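Local coordinates for protein fumarate lyase (Mesorhizobium sp., PDB 3C8T) that is a lyase of the fumarase/aspartase superfamily, a mostly helical protein whose four copies assemble around long central helices, at residues E128-A133 against Q338-L343; A133-A138 against V166-F171; L240-L245 against S333-Q338. All blocks are in the same frame, centred on the assembly; numbering follows the deposited sequence.

Contact 1 (E128-A133 against Q338-L343); sequences ESVRKA and QAEFML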
loop_
_atom_site.group_PDB
_atom_site.type_symbol
_atom_site.label_atom_id
_atom_site.label_comp_id
_atom_site.label_asym_id
_atom_site.label_seq_id
_atom_site.Cartn_x
_atom_site.Cartn_y
_atom_site.Cartn_z
ATOM N N GLU A 128 19.696 10.172 17.278
ATOM C CA GLU A 128 20.867 10.938 17.736
ATOM C C GLU A 128 22.239 10.308 17.368
ATOM O O GLU A 128 23.126 11.037 16.944
ATOM C CB GLU A 128 20.774 11.249 19.240
ATOM C CG GLU A 128 19.491 12.046 19.600
ATOM C CD GLU A 128 19.303 13.329 18.740
ATOM O OE1 GLU A 128 18.424 13.376 17.847
ATOM O OE2 GLU A 128 20.061 14.294 18.958
ATOM N N SER A 129 22.418 8.988 17.511
ATOM C CA SER A 129 23.624 8.351 16.972
ATOM C C SER A 129 23.752 8.496 15.468
ATOM O O SER A 129 24.859 8.703 14.979
ATOM C CB SER A 129 23.712 6.855 17.297
ATOM O OG SER A 129 23.475 6.642 18.657
ATOM N N VAL A 130 22.648 8.330 14.731
ATOM C CA VAL A 130 22.662 8.533 13.264
ATOM C C VAL A 130 23.198 9.946 12.915
ATOM O O VAL A 130 24.143 10.078 12.109
ATOM C CB VAL A 130 21.300 8.159 12.539
ATOM C CG1 VAL A 130 21.306 8.584 11.047
ATOM C CG2 VAL A 130 21.093 6.669 12.602
ATOM N N ARG A 131 22.607 10.972 13.545
ATOM C CA ARG A 131 23.023 12.367 13.341
ATOM C C ARG A 131 24.517 12.549 13.677
ATOM O O ARG A 131 25.247 13.172 12.898
ATOM C CB ARG A 131 22.157 13.341 14.154
ATOM C CG ARG A 131 20.701 13.321 13.749
ATOM C CD ARG A 131 19.813 14.008 14.768
ATOM N NE ARG A 131 19.930 15.456 14.665
ATOM C CZ ARG A 131 19.651 16.309 15.654
ATOM N NH1 ARG A 131 19.241 15.851 16.842
ATOM N NH2 ARG A 131 19.773 17.625 15.452
ATOM N N LYS A 132 24.969 11.991 14.802
ATOM C CA LYS A 132 26.402 12.053 15.152
ATOM C C LYS A 132 27.332 11.463 14.087
ATOM O O LYS A 132 28.318 12.107 13.694
ATOM C CB LYS A 132 26.679 11.404 16.509
ATOM C CG LYS A 132 26.510 12.379 17.655
ATOM C CD LYS A 132 26.566 11.695 19.046
ATOM C CE LYS A 132 25.236 11.897 19.831
ATOM N NZ LYS A 132 25.498 11.952 21.328
ATOM N N ALA A 133 27.045 10.248 13.623
ATOM C CA ALA A 133 27.889 9.640 12.606
ATOM C C ALA A 133 27.827 10.399 11.269
ATOM O O ALA A 133 28.822 10.473 10.554
ATOM C CB ALA A 133 27.555 8.153 12.440
ATOM N N GLN A 338 21.218 -0.532 12.102
ATOM C CA GLN A 338 22.056 -0.871 10.934
ATOM C C GLN A 338 22.722 0.376 10.359
ATOM O O GLN A 338 23.900 0.341 10.037
ATOM C CB GLN A 338 21.251 -1.587 9.848
ATOM C CG GLN A 338 20.857 -3.007 10.202
ATOM C CD GLN A 338 22.071 -3.853 10.598
ATOM O OE1 GLN A 338 23.090 -3.822 9.931
ATOM N NE2 GLN A 338 21.960 -4.582 11.690
ATOM N N ALA A 339 21.976 1.483 10.287
ATOM C CA ALA A 339 22.533 2.784 9.826
ATOM C C ALA A 339 23.586 3.373 10.767
ATOM O O ALA A 339 24.618 3.849 10.285
ATOM C CB ALA A 339 21.451 3.779 9.559
ATOM N N GLU A 340 23.329 3.355 12.081
ATOM C CA GLU A 340 24.343 3.741 13.109
ATOM C C GLU A 340 25.691 3.006 12.867
ATOM O O GLU A 340 26.749 3.595 12.866
ATOM C CB GLU A 340 23.903 3.360 14.548
ATOM C CG GLU A 340 22.836 4.185 15.238
ATOM C CD GLU A 340 22.481 3.608 16.621
ATOM O OE1 GLU A 340 23.265 3.826 17.577
ATOM O OE2 GLU A 340 21.423 2.947 16.765
ATOM N N PHE A 341 25.602 1.696 12.709
ATOM C CA PHE A 341 26.751 0.847 12.533
ATOM C C PHE A 341 27.480 1.131 11.222
ATOM O O PHE A 341 28.693 1.304 11.218
ATOM C CB PHE A 341 26.293 -0.610 12.568
ATOM C CG PHE A 341 27.381 -1.588 12.249
ATOM C CD1 PHE A 341 28.338 -1.917 13.220
ATOM C CD2 PHE A 341 27.439 -2.196 11.009
ATOM C CE1 PHE A 341 29.368 -2.821 12.931
ATOM C CE2 PHE A 341 28.464 -3.103 10.716
ATOM C CZ PHE A 341 29.433 -3.409 11.681
ATOM N N MET A 342 26.725 1.195 10.121
ATOM C CA MET A 342 27.274 1.371 8.796
ATOM C C MET A 342 27.930 2.735 8.638
ATOM O O MET A 342 29.047 2.822 8.125
ATOM C CB MET A 342 26.218 1.112 7.710
ATOM C CG MET A 342 26.589 1.584 6.261
ATOM S SD MET A 342 25.268 1.224 5.094
ATOM C CE MET A 342 24.094 2.597 5.399
ATOM N N LEU A 343 27.235 3.776 9.070
ATOM C CA LEU A 343 27.689 5.160 8.935
ATOM C C LEU A 343 28.797 5.475 9.919
ATOM O O LEU A 343 29.691 6.294 9.627
ATOM C CB LEU A 343 26.521 6.145 9.149
ATOM C CG LEU A 343 25.460 6.126 8.051
ATOM C CD1 LEU A 343 24.165 6.843 8.510
ATOM C CD2 LEU A 343 26.025 6.714 6.718
HETATM O O HOH W 1 21.911 4.553 19.766
HETATM O O HOH W 2 30.543 8.467 10.905
#
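Ser129 faces the extended side chain of Glu340, and small residues such as this one let the two helices run nearly parallel (20°) with their axes only 8.8 Å apart. Glu340 CG lies anti to the carbonyl carbon (chi1 -75°) and the straight chain beyond carries OE1 to 3.0 Å from Ser129 OG. A water links the two groups, donating to that same OE1 at 2.7 Å. Both ends are also held from outside: Ser129 OG is hydrogen-bonded to Arg125 O, and Glu340 OE2 forms a salt bridge with Arg126, a partner that probably stabilises the charge of an acid on this partly buried seam. Val130 spreads its two methyls along the interface. CG2 crosses Glu340 at about a right angle, 4.0 Å from its CG, while CG1 touches Leu343 CD1. With nothing beyond its methyl, Ala133 brings CB to 4.0 Å from Leu343 CB, and a second water donates to Ala133 O and Leu343 O, joining the backbones. Helices 104-140 and 315-344 thus meet beside three others: Ala339 rests on Leu245 of helix 229-255 and Ile289 of helix 284-306, and Arg131 packs on helix 160-185.

Contact 2 (A133-A138 against V166-F171); sequences ALAALA and VWLSAF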
loop_
_atom_site.group_PDB
_atom_site.type_symbol
_atom_site.label_atom_id
_atom_site.label_comp_id
_atom_site.label_asym_id
_atom_site.label_seq_id
_atom_site.Cartn_x
_atom_site.Cartn_y
_atom_site.Cartn_z
ATOM N N ALA A 133 27.045 10.248 13.623
ATOM C CA ALA A 133 27.889 9.640 12.606
ATOM C C ALA A 133 27.827 10.399 11.269
ATOM O O ALA A 133 28.822 10.473 10.554
ATOM C CB ALA A 133 27.555 8.153 12.440
ATOM N N LEU A 134 26.686 11.032 10.970
ATOM C CA LEU A 134 26.561 11.822 9.758
ATOM C C LEU A 134 27.338 13.138 9.851
ATOM O O LEU A 134 28.040 13.543 8.866
ATOM C CB LEU A 134 25.095 12.077 9.374
ATOM C CG LEU A 134 24.346 10.856 8.841
ATOM C CD1 LEU A 134 22.814 11.113 8.733
ATOM C CD2 LEU A 134 24.944 10.428 7.504
ATOM N N ALA A 135 27.227 13.797 11.011
ATOM C CA ALA A 135 28.003 15.013 11.238
ATOM C C ALA A 135 29.535 14.742 11.128
ATOM O O ALA A 135 30.281 15.531 10.549
ATOM C CB ALA A 135 27.629 15.645 12.557
ATOM N N ALA A 136 30.001 13.612 11.629
ATOM C CA ALA A 136 31.423 13.279 11.491
ATOM C C ALA A 136 31.788 13.139 10.021
ATOM O O ALA A 136 32.793 13.693 9.577
ATOM C CB ALA A 136 31.793 12.006 12.286
ATOM N N LEU A 137 30.977 12.415 9.263
ATOM C CA LEU A 137 31.249 12.221 7.833
ATOM C C LEU A 137 31.219 13.552 7.095
ATOM O O LEU A 137 32.077 13.825 6.282
ATOM C CB LEU A 137 30.257 11.258 7.181
ATOM C CG LEU A 137 30.319 9.779 7.598
ATOM C CD1 LEU A 137 29.065 9.059 7.104
ATOM C CD2 LEU A 137 31.561 9.092 7.035
ATOM N N ALA A 138 30.220 14.369 7.391
ATOM C CA ALA A 138 30.077 15.666 6.764
ATOM C C ALA A 138 31.314 16.538 7.028
ATOM O O ALA A 138 31.823 17.205 6.122
ATOM C CB ALA A 138 28.845 16.347 7.287
ATOM N N VAL A 166 23.438 16.564 3.438
ATOM C CA VAL A 166 22.087 16.436 2.915
ATOM C C VAL A 166 21.331 15.320 3.694
ATOM O O VAL A 166 20.196 15.530 4.156
ATOM C CB VAL A 166 22.136 16.167 1.395
ATOM C CG1 VAL A 166 20.804 15.529 0.870
ATOM C CG2 VAL A 166 22.467 17.449 0.633
ATOM N N TRP A 167 21.964 14.154 3.823
ATOM C CA TRP A 167 21.418 13.042 4.595
ATOM C C TRP A 167 21.153 13.517 6.029
ATOM O O TRP A 167 20.093 13.288 6.582
ATOM C CB TRP A 167 22.436 11.897 4.654
ATOM C CG TRP A 167 22.799 11.233 3.335
ATOM C CD1 TRP A 167 22.069 11.228 2.164
ATOM C CD2 TRP A 167 23.924 10.389 3.104
ATOM N NE1 TRP A 167 22.723 10.471 1.198
ATOM C CE2 TRP A 167 23.857 9.942 1.760
ATOM C CE3 TRP A 167 25.010 9.985 3.892
ATOM C CZ2 TRP A 167 24.828 9.109 1.202
ATOM C CZ3 TRP A 167 25.985 9.174 3.329
ATOM C CH2 TRP A 167 25.883 8.747 1.986
ATOM N N LEU A 168 22.140 14.184 6.626
ATOM C CA LEU A 168 22.011 14.695 7.960
ATOM C C LEU A 168 20.798 15.647 8.153
ATOM O O LEU A 168 20.111 15.587 9.192
ATOM C CB LEU A 168 23.315 15.414 8.354
ATOM C CG LEU A 168 23.387 16.123 9.715
ATOM C CD1 LEU A 168 23.000 15.169 10.941
ATOM C CD2 LEU A 168 24.753 16.824 9.914
ATOM N N SER A 169 20.552 16.519 7.171
ATOM C CA SER A 169 19.535 17.546 7.297
ATOM C C SER A 169 18.132 16.999 7.532
ATOM O O SER A 169 17.363 17.575 8.318
ATOM C CB SER A 169 19.542 18.480 6.092
ATOM O OG SER A 169 18.997 17.823 4.965
ATOM N N ALA A 170 17.829 15.905 6.849
ATOM C CA ALA A 170 16.614 15.100 7.044
ATOM C C ALA A 170 16.447 14.601 8.487
ATOM O O ALA A 170 15.330 14.626 9.037
ATOM C CB ALA A 170 16.631 13.863 6.058
ATOM N N PHE A 171 17.543 14.108 9.063
ATOM C CA PHE A 171 17.529 13.534 10.429
ATOM C C PHE A 171 17.447 14.596 11.507
ATOM O O PHE A 171 16.825 14.376 12.555
ATOM C CB PHE A 171 18.690 12.570 10.638
ATOM C CG PHE A 171 18.503 11.305 9.894
ATOM C CD1 PHE A 171 17.658 10.308 10.401
ATOM C CD2 PHE A 171 19.059 11.146 8.618
ATOM C CE1 PHE A 171 17.423 9.140 9.673
ATOM C CE2 PHE A 171 18.815 10.003 7.880
ATOM C CZ PHE A 171 18.011 8.990 8.407
#
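Leu134 pushes into the surface of helix 160-185 between Trp167 and Phe171, joining two antiparallel members of the central helical bundle that marks this lyase superfamily. The short axes run at 152° to each other and approach to 9.2 Å, and the meeting is wholly apolar. Each branch of Leu134 has its own partner. CD2 comes up to the edge of the indole, close to the ring plane, and lies 3.6 Å from Trp167 CE3. CD1 goes the other way along the partner helix and touches Phe171 CD2 at 3.8 Å while lying against Leu168 CA. A forked side chain is well suited to such a place, since its two methyls can each touch one of two rings that stand one helical turn apart.

Leu168 returns the contact. Its CB is 3.9 Å from Leu134 CB, and because CG is set anti to the backbone N (chi1 176°), the branch CD2 reaches past Leu134 to Ala135, 3.9 Å from its CA. With nothing beyond CB, Ala135 lets Leu168 CD2 come right up to the backbone.

A second shell fixes these groups. Trp167 NE1 is hydrogen-bonded to Asp251 OD2, which holds the indole and satisfies its buried N-H, while the ring of Phe171 meets His174 edge-to-face. Leu343 of helix 315-344 backs Leu134, and Val439 and Leu440 of helix 432-440 cover Leu168. Farther out, Val166 and Ser169 pack on Ile222 of the second subunit; there the buried hydroxyl of Ser169 turns back to its own helix, OG donating a 2.7 Å hydrogen bond to Val166 O.

Contact 3 (L240-L245 against S333-Q338); sequences LVSGSL and SGILYQ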
loop_
_atom_site.group_PDB
_atom_site.type_symbol
_atom_site.label_atom_id
_atom_site.label_comp_id
_atom_site.label_asym_id
_atom_site.label_seq_id
_atom_site.Cartn_x
_atom_site.Cartn_y
_atom_site.Cartn_z
ATOM N N LEU A 240 8.535 7.591 7.863
ATOM C CA LEU A 240 9.227 8.741 7.246
ATOM C C LEU A 240 10.735 8.666 7.500
ATOM O O LEU A 240 11.537 8.867 6.578
ATOM C CB LEU A 240 8.654 10.054 7.807
ATOM C CG LEU A 240 8.898 11.362 7.044
ATOM C CD1 LEU A 240 7.930 11.452 5.847
ATOM C CD2 LEU A 240 8.657 12.543 7.987
ATOM N N VAL A 241 11.119 8.377 8.751
ATOM C CA VAL A 241 12.521 8.132 9.092
ATOM C C VAL A 241 13.120 7.001 8.234
ATOM O O VAL A 241 14.240 7.127 7.736
ATOM C CB VAL A 241 12.674 7.797 10.578
ATOM C CG1 VAL A 241 14.128 7.463 10.935
ATOM C CG2 VAL A 241 12.162 8.937 11.425
ATOM N N SER A 242 12.365 5.910 8.063
ATOM C CA SER A 242 12.792 4.741 7.288
ATOM C C SER A 242 13.043 5.142 5.842
ATOM O O SER A 242 14.010 4.695 5.229
ATOM C CB SER A 242 11.731 3.639 7.353
ATOM O OG SER A 242 11.537 3.267 8.736
ATOM N N GLY A 243 12.186 5.994 5.309
ATOM C CA GLY A 243 12.389 6.526 3.974
ATOM C C GLY A 243 13.689 7.255 3.823
ATOM O O GLY A 243 14.343 7.089 2.806
ATOM N N SER A 244 14.057 8.069 4.817
ATOM C CA SER A 244 15.332 8.791 4.788
ATOM C C SER A 244 16.507 7.841 4.910
ATOM O O SER A 244 17.519 8.064 4.278
ATOM C CB SER A 244 15.418 9.874 5.879
ATOM O OG SER A 244 14.387 10.847 5.719
ATOM N N LEU A 245 16.385 6.795 5.721
ATOM C CA LEU A 245 17.388 5.711 5.711
ATOM C C LEU A 245 17.486 5.024 4.341
ATOM O O LEU A 245 18.587 4.797 3.833
ATOM C CB LEU A 245 17.092 4.702 6.786
ATOM C CG LEU A 245 17.231 5.225 8.207
ATOM C CD1 LEU A 245 16.712 4.168 9.147
ATOM C CD2 LEU A 245 18.719 5.571 8.517
ATOM N N SER A 333 13.575 0.495 14.472
ATOM C CA SER A 333 14.699 0.462 15.381
ATOM C C SER A 333 15.873 -0.340 14.846
ATOM O O SER A 333 17.030 0.052 15.024
ATOM C CB SER A 333 14.260 -0.123 16.739
ATOM O OG SER A 333 15.188 0.193 17.782
ATOM N N GLY A 334 15.592 -1.477 14.216
ATOM C CA GLY A 334 16.665 -2.316 13.682
ATOM C C GLY A 334 17.383 -1.703 12.511
ATOM O O GLY A 334 18.609 -1.778 12.423
ATOM N N ILE A 335 16.641 -1.098 11.591
ATOM C CA ILE A 335 17.290 -0.389 10.454
ATOM C C ILE A 335 18.015 0.912 10.877
ATOM O O ILE A 335 19.086 1.237 10.316
ATOM C CB ILE A 335 16.349 -0.209 9.185
ATOM C CG1 ILE A 335 15.216 0.779 9.436
ATOM C CG2 ILE A 335 15.779 -1.557 8.743
ATOM C CD1 ILE A 335 14.300 0.891 8.255
ATOM N N LEU A 336 17.474 1.642 11.869
ATOM C CA LEU A 336 18.290 2.715 12.501
ATOM C C LEU A 336 19.566 2.185 13.103
ATOM O O LEU A 336 20.607 2.821 12.971
ATOM C CB LEU A 336 17.558 3.516 13.564
ATOM C CG LEU A 336 16.562 4.542 13.048
ATOM C CD1 LEU A 336 15.493 4.682 14.115
ATOM C CD2 LEU A 336 17.209 5.903 12.628
ATOM N N TYR A 337 19.508 1.024 13.739
ATOM C CA TYR A 337 20.739 0.450 14.288
ATOM C C TYR A 337 21.736 0.046 13.177
ATOM O O TYR A 337 22.960 0.256 13.297
ATOM C CB TYR A 337 20.508 -0.717 15.291
ATOM C CG TYR A 337 21.851 -1.333 15.593
ATOM C CD1 TYR A 337 22.251 -2.520 14.961
ATOM C CD2 TYR A 337 22.792 -0.645 16.401
ATOM C CE1 TYR A 337 23.544 -3.048 15.159
ATOM C CE2 TYR A 337 24.071 -1.166 16.618
ATOM C CZ TYR A 337 24.441 -2.355 15.991
ATOM O OH TYR A 337 25.703 -2.861 16.167
ATOM N N GLN A 338 21.218 -0.532 12.102
ATOM C CA GLN A 338 22.056 -0.871 10.934
ATOM C C GLN A 338 22.722 0.376 10.359
ATOM O O GLN A 338 23.900 0.341 10.037
ATOM C CB GLN A 338 21.251 -1.587 9.848
ATOM C CG GLN A 338 20.857 -3.007 10.202
ATOM C CD GLN A 338 22.071 -3.853 10.598
ATOM O OE1 GLN A 338 23.090 -3.822 9.931
ATOM N NE2 GLN A 338 21.960 -4.582 11.690
#
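Leu245 makes the denser half of this contact, setting a single methyl, CD1, into the angle between Ile335 and Leu336. CD1 lies 3.7 Å from Ile335 CG1. It also meets the backbone N and the CD2 methyl of Leu336, so it touches both side chains and the main chain between them. Leucine suits the place because its branch lies far enough out to bridge helices whose axes are 10.3 Å apart. In Ile335, CG1 sits between its own backbone N and carbonyl carbon (chi1 69°), the crowded position, and from there meets Leu245 CD1.

Toward the start of 240-245 the fit is looser, with fewer atoms meeting. Val241 gives one methyl, CG1, which stands 3.8 Å from Leu336 CD2, the two side chains crossing at about a right angle. Beside it the extended end of Ile335 reaches Ser242, where CD1 is 3.7 Å from OG. That hydroxyl is bonded to Leu238 O a turn earlier, so a small polar residue can face a methyl here with its hydrogen-bonding need met inside its own helix.

All five touching residues are buried; on helix 315-344 the exposed side chain is Tyr337, which takes no part in the contact. Behind helix 229-255, Leu240 and Ser244 meet Gln236 and Met307 of the second subunit. This parallel pair, crossing at 31°, belongs to the long-helix bundle of the fumarase/aspartase superfamily, whose helices pack against those of neighbouring subunits in the tetramer core.

The three contacts run together where four long helices meet. Contacts 1 and 2 share Ala133 and helix 104-140, their centres about 9 Å apart, and Leu343 O touches Leu137 CD1 at 3.8 Å. Contacts 1 and 3 share Gln338 and helix 315-344, with centres about 10 Å apart and Val130 CG2 against Leu336 O. Contacts 2 and 3 have centres about 14 Å apart, yet Phe171 CZ bridges them, 3.5 Å from Leu245 CD2. Both of these also border the second subunit. The segment that in relatives carries the signature loop is largely disordered (267-281). No ligand or active-site residue is defined in this model, so the contacts are taken as part of the helical core alone.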